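Local coordinates for ferritin light chain (Trichoplusia ni, PDB 1Z6O), which stores iron in a soluble, non-toxic form as part of a secreted shell of light and heavy chains, its own chain helping to nucleate the mineral core, at residues 42-47 with 134-139; 70-75 with 203-208. All coordinates share one frame; numbering follows the deposited sequence.

Contact 1: 42-47 with 134-139; sequences QAYAKL and KELAER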
ATOM      1  N   GLN A  42     -12.168 -54.578  -0.526  1.00 16.64           N
ATOM      2  CA  GLN A  42     -11.003 -54.852   0.315  1.00 18.33           C
ATOM      3  C   GLN A  42      -9.852 -55.377  -0.544  1.00 19.03           C
ATOM      4  O   GLN A  42      -8.700 -54.977  -0.360  1.00 18.81           O
ATOM      5  CB  GLN A  42     -11.340 -55.894   1.386  1.00 18.08           C
ATOM      6  CG  GLN A  42     -12.314 -55.393   2.449  1.00 17.98           C
ATOM      7  CD  GLN A  42     -12.693 -56.495   3.420  1.00 29.02           C
ATOM      8  OE1 GLN A  42     -11.833 -57.212   3.908  1.00 30.85           O
ATOM      9  NE2 GLN A  42     -13.977 -56.622   3.710  1.00 29.12           N
ATOM     10  N   ALA A  43     -10.151 -56.285  -1.470  1.00 15.99           N
ATOM     11  CA  ALA A  43      -9.104 -56.827  -2.341  1.00 17.25           C
ATOM     12  C   ALA A  43      -8.547 -55.739  -3.275  1.00 18.43           C
ATOM     13  O   ALA A  43      -7.416 -55.838  -3.746  1.00 17.15           O
ATOM     14  CB  ALA A  43      -9.655 -58.014  -3.179  1.00 17.82           C
ATOM     15  N   TYR A  44      -9.343 -54.711  -3.550  1.00 16.43           N
ATOM     16  CA  TYR A  44      -8.900 -53.617  -4.425  1.00 17.69           C
ATOM     17  C   TYR A  44      -7.864 -52.761  -3.680  1.00 17.09           C
ATOM     18  O   TYR A  44      -6.915 -52.257  -4.285  1.00 16.76           O
ATOM     19  CB  TYR A  44     -10.109 -52.762  -4.850  1.00 15.75           C
ATOM     20  CG  TYR A  44      -9.876 -51.903  -6.089  1.00 16.86           C
ATOM     21  CD1 TYR A  44      -9.130 -52.385  -7.175  1.00 17.00           C
ATOM     22  CD2 TYR A  44     -10.474 -50.650  -6.209  1.00 17.38           C
ATOM     23  CE1 TYR A  44      -9.000 -51.635  -8.359  1.00 17.37           C
ATOM     24  CE2 TYR A  44     -10.349 -49.890  -7.383  1.00 18.76           C
ATOM     25  CZ  TYR A  44      -9.615 -50.391  -8.452  1.00 18.76           C
ATOM     26  OH  TYR A  44      -9.507 -49.644  -9.614  1.00 19.08           O
ATOM     27  N   ALA A  45      -8.038 -52.594  -2.367  1.00 16.25           N
ATOM     28  CA  ALA A  45      -7.054 -51.843  -1.580  1.00 16.55           C
ATOM     29  C   ALA A  45      -5.746 -52.640  -1.614  1.00 19.19           C
ATOM     30  O   ALA A  45      -4.657 -52.083  -1.737  1.00 16.54           O
ATOM     31  CB  ALA A  45      -7.525 -51.692  -0.126  1.00 16.15           C
ATOM     32  N   LYS A  46      -5.866 -53.956  -1.503  1.00 17.55           N
ATOM     33  CA  LYS A  46      -4.700 -54.831  -1.511  1.00 20.09           C
ATOM     34  C   LYS A  46      -3.958 -54.768  -2.848  1.00 17.82           C
ATOM     35  O   LYS A  46      -2.722 -54.785  -2.884  1.00 17.30           O
ATOM     36  CB  LYS A  46      -5.146 -56.265  -1.213  1.00 21.07           C
ATOM     37  CG  LYS A  46      -4.037 -57.306  -1.265  1.00 29.83           C
ATOM     38  CD  LYS A  46      -4.619 -58.692  -1.002  1.00 40.60           C
ATOM     39  CE  LYS A  46      -3.654 -59.786  -1.409  1.00 55.14           C
ATOM     40  NZ  LYS A  46      -4.241 -61.126  -1.150  1.00 74.22           N
ATOM     41  N   LEU A  47      -4.704 -54.704  -3.947  1.00 16.85           N
ATOM     42  CA  LEU A  47      -4.069 -54.615  -5.267  1.00 17.45           C
ATOM     43  C   LEU A  47      -3.306 -53.288  -5.387  1.00 17.83           C
ATOM     44  O   LEU A  47      -2.182 -53.256  -5.896  1.00 16.98           O
ATOM     45  CB  LEU A  47      -5.126 -54.717  -6.380  1.00 18.67           C
ATOM     46  CG  LEU A  47      -4.630 -54.617  -7.834  1.00 20.81           C
ATOM     47  CD1 LEU A  47      -3.594 -55.711  -8.128  1.00 19.94           C
ATOM     48  CD2 LEU A  47      -5.833 -54.755  -8.779  1.00 20.09           C
ATOM     49  N   LYS A 134      -4.311 -50.961 -16.820  1.00 16.07           N
ATOM     50  CA  LYS A 134      -5.533 -51.511 -17.418  1.00 17.26           C
ATOM     51  C   LYS A 134      -6.161 -52.521 -16.451  1.00 20.24           C
ATOM     52  O   LYS A 134      -7.385 -52.623 -16.357  1.00 17.81           O
ATOM     53  CB  LYS A 134      -5.244 -52.212 -18.749  1.00 16.86           C
ATOM     54  CG  LYS A 134      -4.950 -51.250 -19.906  1.00 18.47           C
ATOM     55  CD  LYS A 134      -4.859 -52.016 -21.242  1.00 17.60           C
ATOM     56  CE  LYS A 134      -4.529 -51.053 -22.389  1.00 19.88           C
ATOM     57  NZ  LYS A 134      -4.610 -51.720 -23.730  1.00 19.86           N
ATOM     58  N   GLU A 135      -5.324 -53.275 -15.742  1.00 15.86           N
ATOM     59  CA  GLU A 135      -5.847 -54.245 -14.778  1.00 18.90           C
ATOM     60  C   GLU A 135      -6.554 -53.504 -13.635  1.00 17.69           C
ATOM     61  O   GLU A 135      -7.630 -53.913 -13.201  1.00 16.18           O
ATOM     62  CB  GLU A 135      -4.722 -55.139 -14.221  1.00 19.12           C
ATOM     63  CG  GLU A 135      -5.212 -56.081 -13.106  1.00 25.61           C
ATOM     64  CD  GLU A 135      -4.111 -56.976 -12.530  1.00 36.17           C
ATOM     65  OE1 GLU A 135      -3.019 -56.470 -12.184  1.00 28.65           O
ATOM     66  OE2 GLU A 135      -4.350 -58.195 -12.412  1.00 44.09           O
ATOM     67  N   LEU A 136      -5.961 -52.417 -13.139  1.00 16.32           N
ATOM     68  CA  LEU A 136      -6.620 -51.646 -12.074  1.00 17.48           C
ATOM     69  C   LEU A 136      -7.953 -51.092 -12.584  1.00 18.21           C
ATOM     70  O   LEU A 136      -8.955 -51.070 -11.858  1.00 16.49           O
ATOM     71  CB  LEU A 136      -5.741 -50.472 -11.624  1.00 17.35           C
ATOM     72  CG  LEU A 136      -4.513 -50.817 -10.771  1.00 21.19           C
ATOM     73  CD1 LEU A 136      -3.591 -49.599 -10.665  1.00 24.03           C
ATOM     74  CD2 LEU A 136      -4.976 -51.256  -9.383  1.00 20.20           C
ATOM     75  N   ALA A 137      -7.962 -50.635 -13.832  1.00 16.01           N
ATOM     76  CA  ALA A 137      -9.171 -50.058 -14.421  1.00 17.08           C
ATOM     77  C   ALA A 137     -10.261 -51.106 -14.622  1.00 17.46           C
ATOM     78  O   ALA A 137     -11.429 -50.853 -14.331  1.00 16.38           O
ATOM     79  CB  ALA A 137      -8.835 -49.378 -15.762  1.00 15.17           C
ATOM     80  N   GLU A 138      -9.890 -52.281 -15.122  1.00 16.60           N
ATOM     81  CA  GLU A 138     -10.886 -53.323 -15.344  1.00 17.40           C
ATOM     82  C   GLU A 138     -11.388 -53.899 -14.024  1.00 19.85           C
ATOM     83  O   GLU A 138     -12.521 -54.380 -13.943  1.00 17.77           O
ATOM     84  CB  GLU A 138     -10.320 -54.413 -16.268  1.00 19.49           C
ATOM     85  CG  GLU A 138     -10.149 -53.864 -17.698  1.00 22.11           C
ATOM     86  CD  GLU A 138      -9.582 -54.868 -18.679  1.00 33.65           C
ATOM     87  OE1 GLU A 138      -9.080 -55.917 -18.232  1.00 30.94           O
ATOM     88  OE2 GLU A 138      -9.628 -54.600 -19.902  1.00 28.38           O
ATOM     89  N   ARG A 139     -10.557 -53.851 -12.989  1.00 16.52           N
ATOM     90  CA  ARG A 139     -11.003 -54.328 -11.682  1.00 17.11           C
ATOM     91  C   ARG A 139     -12.071 -53.337 -11.187  1.00 18.86           C
ATOM     92  O   ARG A 139     -13.065 -53.740 -10.592  1.00 17.29           O
ATOM     93  CB  ARG A 139      -9.836 -54.393 -10.689  1.00 17.71           C
ATOM     94  CG  ARG A 139     -10.231 -54.942  -9.305  1.00 23.55           C
ATOM     95  CD  ARG A 139     -10.563 -56.441  -9.355  1.00 26.36           C
ATOM     96  NE  ARG A 139      -9.365 -57.254  -9.575  1.00 26.77           N
ATOM     97  CZ  ARG A 139      -8.462 -57.543  -8.637  1.00 27.53           C
ATOM     98  NH1 ARG A 139      -8.605 -57.097  -7.386  1.00 24.98           N
ATOM     99  NH2 ARG A 139      -7.405 -58.274  -8.957  1.00 28.52           N
TER
HETATM  100  O   HOH W   1      -6.564 -57.970  -5.202  1.00 28.73           O

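Contact 2: 70-75 with 203-208; sequences AGFSKL and VFDEYL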
ATOM      1  N   ALA A  70      15.915 -40.152 -15.130  1.00 18.05           N
ATOM      2  CA  ALA A  70      15.137 -39.392 -14.151  1.00 21.01           C
ATOM      3  C   ALA A  70      13.659 -39.229 -14.530  1.00 22.04           C
ATOM      4  O   ALA A  70      12.795 -39.173 -13.651  1.00 19.07           O
ATOM      5  CB  ALA A  70      15.779 -38.023 -13.923  1.00 23.24           C
ATOM      6  N   GLY A  71      13.374 -39.155 -15.828  1.00 19.46           N
ATOM      7  CA  GLY A  71      12.000 -39.011 -16.284  1.00 17.99           C
ATOM      8  C   GLY A  71      11.208 -40.290 -16.057  1.00 18.63           C
ATOM      9  O   GLY A  71      10.076 -40.250 -15.573  1.00 17.58           O
ATOM     10  N   PHE A  72      11.785 -41.432 -16.418  1.00 15.96           N
ATOM     11  CA  PHE A  72      11.101 -42.705 -16.199  1.00 18.08           C
ATOM     12  C   PHE A  72      10.941 -42.947 -14.702  1.00 20.17           C
ATOM     13  O   PHE A  72       9.906 -43.436 -14.238  1.00 18.70           O
ATOM     14  CB  PHE A  72      11.886 -43.866 -16.820  1.00 17.11           C
ATOM     15  CG  PHE A  72      11.686 -44.001 -18.304  1.00 20.88           C
ATOM     16  CD1 PHE A  72      12.333 -43.140 -19.190  1.00 20.31           C
ATOM     17  CD2 PHE A  72      10.814 -44.961 -18.814  1.00 24.36           C
ATOM     18  CE1 PHE A  72      12.115 -43.227 -20.564  1.00 22.53           C
ATOM     19  CE2 PHE A  72      10.583 -45.062 -20.188  1.00 24.68           C
ATOM     20  CZ  PHE A  72      11.236 -44.191 -21.068  1.00 21.05           C
ATOM     21  N   SER A  73      11.964 -42.595 -13.936  1.00 18.25           N
ATOM     22  CA  SER A  73      11.900 -42.795 -12.499  1.00 18.51           C
ATOM     23  C   SER A  73      10.776 -41.950 -11.886  1.00 21.11           C
ATOM     24  O   SER A  73      10.017 -42.418 -11.030  1.00 19.42           O
ATOM     25  CB  SER A  73      13.268 -42.452 -11.879  1.00 20.45           C
ATOM     26  OG  SER A  73      13.278 -42.806 -10.521  1.00 26.38           O
ATOM     27  N   LYS A  74      10.653 -40.708 -12.343  1.00 17.69           N
ATOM     28  CA  LYS A  74       9.616 -39.802 -11.852  1.00 19.53           C
ATOM     29  C   LYS A  74       8.216 -40.330 -12.208  1.00 19.47           C
ATOM     30  O   LYS A  74       7.271 -40.208 -11.419  1.00 18.00           O
ATOM     31  CB  LYS A  74       9.813 -38.418 -12.479  1.00 22.44           C
ATOM     32  CG  LYS A  74       8.864 -37.350 -11.977  1.00 31.75           C
ATOM     33  CD  LYS A  74       9.158 -36.014 -12.667  1.00 40.33           C
ATOM     34  CE  LYS A  74       8.298 -34.896 -12.099  1.00 55.03           C
ATOM     35  NZ  LYS A  74       8.516 -33.613 -12.824  1.00 68.02           N
ATOM     36  N   LEU A  75       8.086 -40.906 -13.400  1.00 16.37           N
ATOM     37  CA  LEU A  75       6.808 -41.461 -13.844  1.00 17.67           C
ATOM     38  C   LEU A  75       6.376 -42.572 -12.880  1.00 18.86           C
ATOM     39  O   LEU A  75       5.230 -42.602 -12.414  1.00 16.81           O
ATOM     40  CB  LEU A  75       6.943 -42.024 -15.273  1.00 17.26           C
ATOM     41  CG  LEU A  75       5.700 -42.653 -15.932  1.00 23.93           C
ATOM     42  CD1 LEU A  75       5.882 -42.714 -17.451  1.00 25.43           C
ATOM     43  CD2 LEU A  75       5.483 -44.059 -15.393  1.00 28.72           C
ATOM     44  N   VAL A 203      16.085 -37.993 -25.279  1.00 16.22           N
ATOM     45  CA  VAL A 203      15.140 -36.895 -25.487  1.00 17.46           C
ATOM     46  C   VAL A 203      13.779 -37.213 -24.850  1.00 18.55           C
ATOM     47  O   VAL A 203      13.142 -36.351 -24.232  1.00 17.44           O
ATOM     48  CB  VAL A 203      14.967 -36.621 -27.006  1.00 19.53           C
ATOM     49  CG1 VAL A 203      13.766 -35.696 -27.261  1.00 20.23           C
ATOM     50  CG2 VAL A 203      16.260 -35.967 -27.551  1.00 18.93           C
ATOM     51  N   PHE A 204      13.339 -38.454 -24.992  1.00 17.39           N
ATOM     52  CA  PHE A 204      12.055 -38.856 -24.421  1.00 18.83           C
ATOM     53  C   PHE A 204      12.103 -38.773 -22.892  1.00 19.78           C
ATOM     54  O   PHE A 204      11.148 -38.310 -22.261  1.00 18.24           O
ATOM     55  CB  PHE A 204      11.698 -40.278 -24.854  1.00 16.53           C
ATOM     56  CG  PHE A 204      10.292 -40.671 -24.495  1.00 19.47           C
ATOM     57  CD1 PHE A 204       9.214 -40.197 -25.242  1.00 20.23           C
ATOM     58  CD2 PHE A 204      10.042 -41.466 -23.378  1.00 20.02           C
ATOM     59  CE1 PHE A 204       7.894 -40.506 -24.879  1.00 22.77           C
ATOM     60  CE2 PHE A 204       8.728 -41.781 -23.003  1.00 23.39           C
ATOM     61  CZ  PHE A 204       7.657 -41.300 -23.754  1.00 20.33           C
ATOM     62  N   ASP A 205      13.205 -39.217 -22.288  1.00 18.41           N
ATOM     63  CA  ASP A 205      13.317 -39.129 -20.829  1.00 18.90           C
ATOM     64  C   ASP A 205      13.276 -37.671 -20.365  1.00 20.53           C
ATOM     65  O   ASP A 205      12.674 -37.359 -19.336  1.00 18.53           O
ATOM     66  CB  ASP A 205      14.608 -39.779 -20.323  1.00 20.01           C
ATOM     67  CG  ASP A 205      14.723 -39.716 -18.797  1.00 27.59           C
ATOM     68  OD1 ASP A 205      15.385 -38.797 -18.265  1.00 27.99           O
ATOM     69  OD2 ASP A 205      14.116 -40.578 -18.127  1.00 26.97           O
ATOM     70  N   GLU A 206      13.913 -36.772 -21.118  1.00 18.38           N
ATOM     71  CA  GLU A 206      13.902 -35.350 -20.757  1.00 19.63           C
ATOM     72  C   GLU A 206      12.470 -34.819 -20.855  1.00 19.33           C
ATOM     73  O   GLU A 206      12.031 -34.004 -20.039  1.00 21.93           O
ATOM     74  CB  GLU A 206      14.826 -34.558 -21.694  1.00 20.04           C
ATOM     75  CG  GLU A 206      16.318 -34.870 -21.494  1.00 24.23           C
ATOM     76  CD  GLU A 206      16.842 -34.370 -20.148  1.00 35.23           C
ATOM     77  OE1 GLU A 206      16.600 -33.188 -19.822  1.00 34.77           O
ATOM     78  OE2 GLU A 206      17.500 -35.147 -19.419  1.00 32.72           O
ATOM     79  N   TYR A 207      11.743 -35.288 -21.861  1.00 17.76           N
ATOM     80  CA  TYR A 207      10.346 -34.898 -22.053  1.00 18.87           C
ATOM     81  C   TYR A 207       9.507 -35.365 -20.846  1.00 22.69           C
ATOM     82  O   TYR A 207       8.655 -34.623 -20.347  1.00 22.73           O
ATOM     83  CB  TYR A 207       9.809 -35.535 -23.335  1.00 19.67           C
ATOM     84  CG  TYR A 207       8.308 -35.443 -23.492  1.00 24.25           C
ATOM     85  CD1 TYR A 207       7.692 -34.224 -23.773  1.00 27.06           C
ATOM     86  CD2 TYR A 207       7.505 -36.584 -23.383  1.00 27.57           C
ATOM     87  CE1 TYR A 207       6.312 -34.135 -23.948  1.00 29.33           C
ATOM     88  CE2 TYR A 207       6.116 -36.507 -23.559  1.00 32.11           C
ATOM     89  CZ  TYR A 207       5.534 -35.277 -23.843  1.00 34.06           C
ATOM     90  OH  TYR A 207       4.176 -35.184 -24.037  1.00 43.75           O
ATOM     91  N   LEU A 208       9.737 -36.592 -20.376  1.00 19.50           N
ATOM     92  CA  LEU A 208       8.993 -37.078 -19.211  1.00 20.58           C
ATOM     93  C   LEU A 208       9.291 -36.222 -17.980  1.00 24.19           C
ATOM     94  O   LEU A 208       8.400 -35.958 -17.169  1.00 23.02           O
ATOM     95  CB  LEU A 208       9.329 -38.542 -18.901  1.00 17.85           C
ATOM     96  CG  LEU A 208       8.811 -39.603 -19.882  1.00 19.49           C
ATOM     97  CD1 LEU A 208       9.165 -40.995 -19.345  1.00 18.56           C
ATOM     98  CD2 LEU A 208       7.287 -39.479 -20.051  1.00 20.61           C
TER
HETATM   99  O   HOH W   2      18.191 -38.791 -16.209  1.00 29.48           O

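Contact 1: 42-47 with 134-139
Leu47, Arg139 and Tyr44 bury the most surface where helix 37-61 runs antiparallel to helix 122-148, the segment axes 11.3 Å apart at 169°. Leu47 points toward helix 122-148 and packs on Arg139 and Leu136. Its CD2 lies over one face of the Arg139 guanidinium, toward the rim and 3.8 Å from CZ, while CD2 and CG both press on Leu136 CD2. Bends at chi2 and chi3 of Arg139 (70° and 71°) turn this face to Leu47. Nearer the backbone, CG of Arg139, set anti to the backbone N, sits 3.5 Å from CD1 of the Tyr44 ring, neither squarely over the face nor at the edge. Tyr44 slides past the arginine in the opposite direction, and its OH donates a 2.7 Å hydrogen bond to Leu136 O, approaching from above the carbonyl plane. A water at the edge of the guanidinium plane accepts from Arg139 NH1 and donates to Ala43 O, joining the two helices a second time. Glu135, whose OE1 forms a salt bridge with Arg51, borders Leu47 CD1. Tyr44 also meets Phe167 and His48 inside the four-helix bundle of the ferritin fold. The interface thus mixes apolar packing, to which Arg139 adds its carbons and one guanidinium face, with a few specific polar links: phenol to main-chain carbonyl, and NH1 to Ala43 O through water.

Contact 2: 70-75 with 203-208
Helix 70-96, at its first turn, and the short helix 197-211 come very close, their segment axes 7.4 Å apart and crossing at 43°, with CA of Gly71 only 4.6 Å from CA of Leu208. The absence of a side chain at Gly71 permits this approach: its bare CA lies 3.8 Å from Leu208 CB and makes a CA-H...O contact with Asp205 O. The carboxylate of Asp205 accepts from the N-H groups of Gly71 and Phe72, while Ala70 N gives its hydrogen to a water. Asp205 OD1 accepts from Gly71 N at 3.2 Å on the syn side, with an N-H...O angle of 162°, and Gly71 N makes a further, weak bond to OD2. OD2 also receives Phe72 N at 3.0 Å, nearly in line with its C-O bond. Negative charge at this N-terminus probably interacts favourably with the helix dipole, and Gln209 NE2 gives OD1 another donor. In the ferritin fold, helix 197-211 is the short fifth helix that follows the four-helix bundle, and here it is joined to the beginning of the bundle's second long helix. The Phe72 ring lies almost coplanar with the Asp205 carboxylate, Phe72 CD1 being 3.3 Å from Asp205 OD2. Leu208 CD1 sits over the centre of one face of the Phe72 ring, 3.9 Å from its centroid, in a CH-pi contact, and also touches Leu75 CD1. Farther along the Phe72 ring, CE1 and CZ meet the edge of Phe204, the planes inclined at 53°. Phe62 and Leu126 also pack on Phe72, while His181 meets Phe204 edge-to-face. Tyr207, next to Leu208 in sequence, makes a cation-pi contact with Lys184 of a heavy chain.

Overall arrangement
The two contacts lie in different parts of the elongated subunit, their centres about 26 Å apart and nearest atoms about 11 Å apart. Contact 1 is close to the centre of the chain and pairs helices 37-61 and 122-148 within the bundle; contact 2, about 23 Å from that centre, joins helix 70-96 to helix 197-211. Along the chain their segments alternate: 42-47, 70-75, 134-139, 203-208. Helix 70-96 takes part in both regions, since its Ile90 packs against Tyr44 of contact 1 while its first turn forms one side of contact 2. Both regions border other subunits, a second light chain near 134-139 and heavy chains near 203-208, within the 24-chain shell.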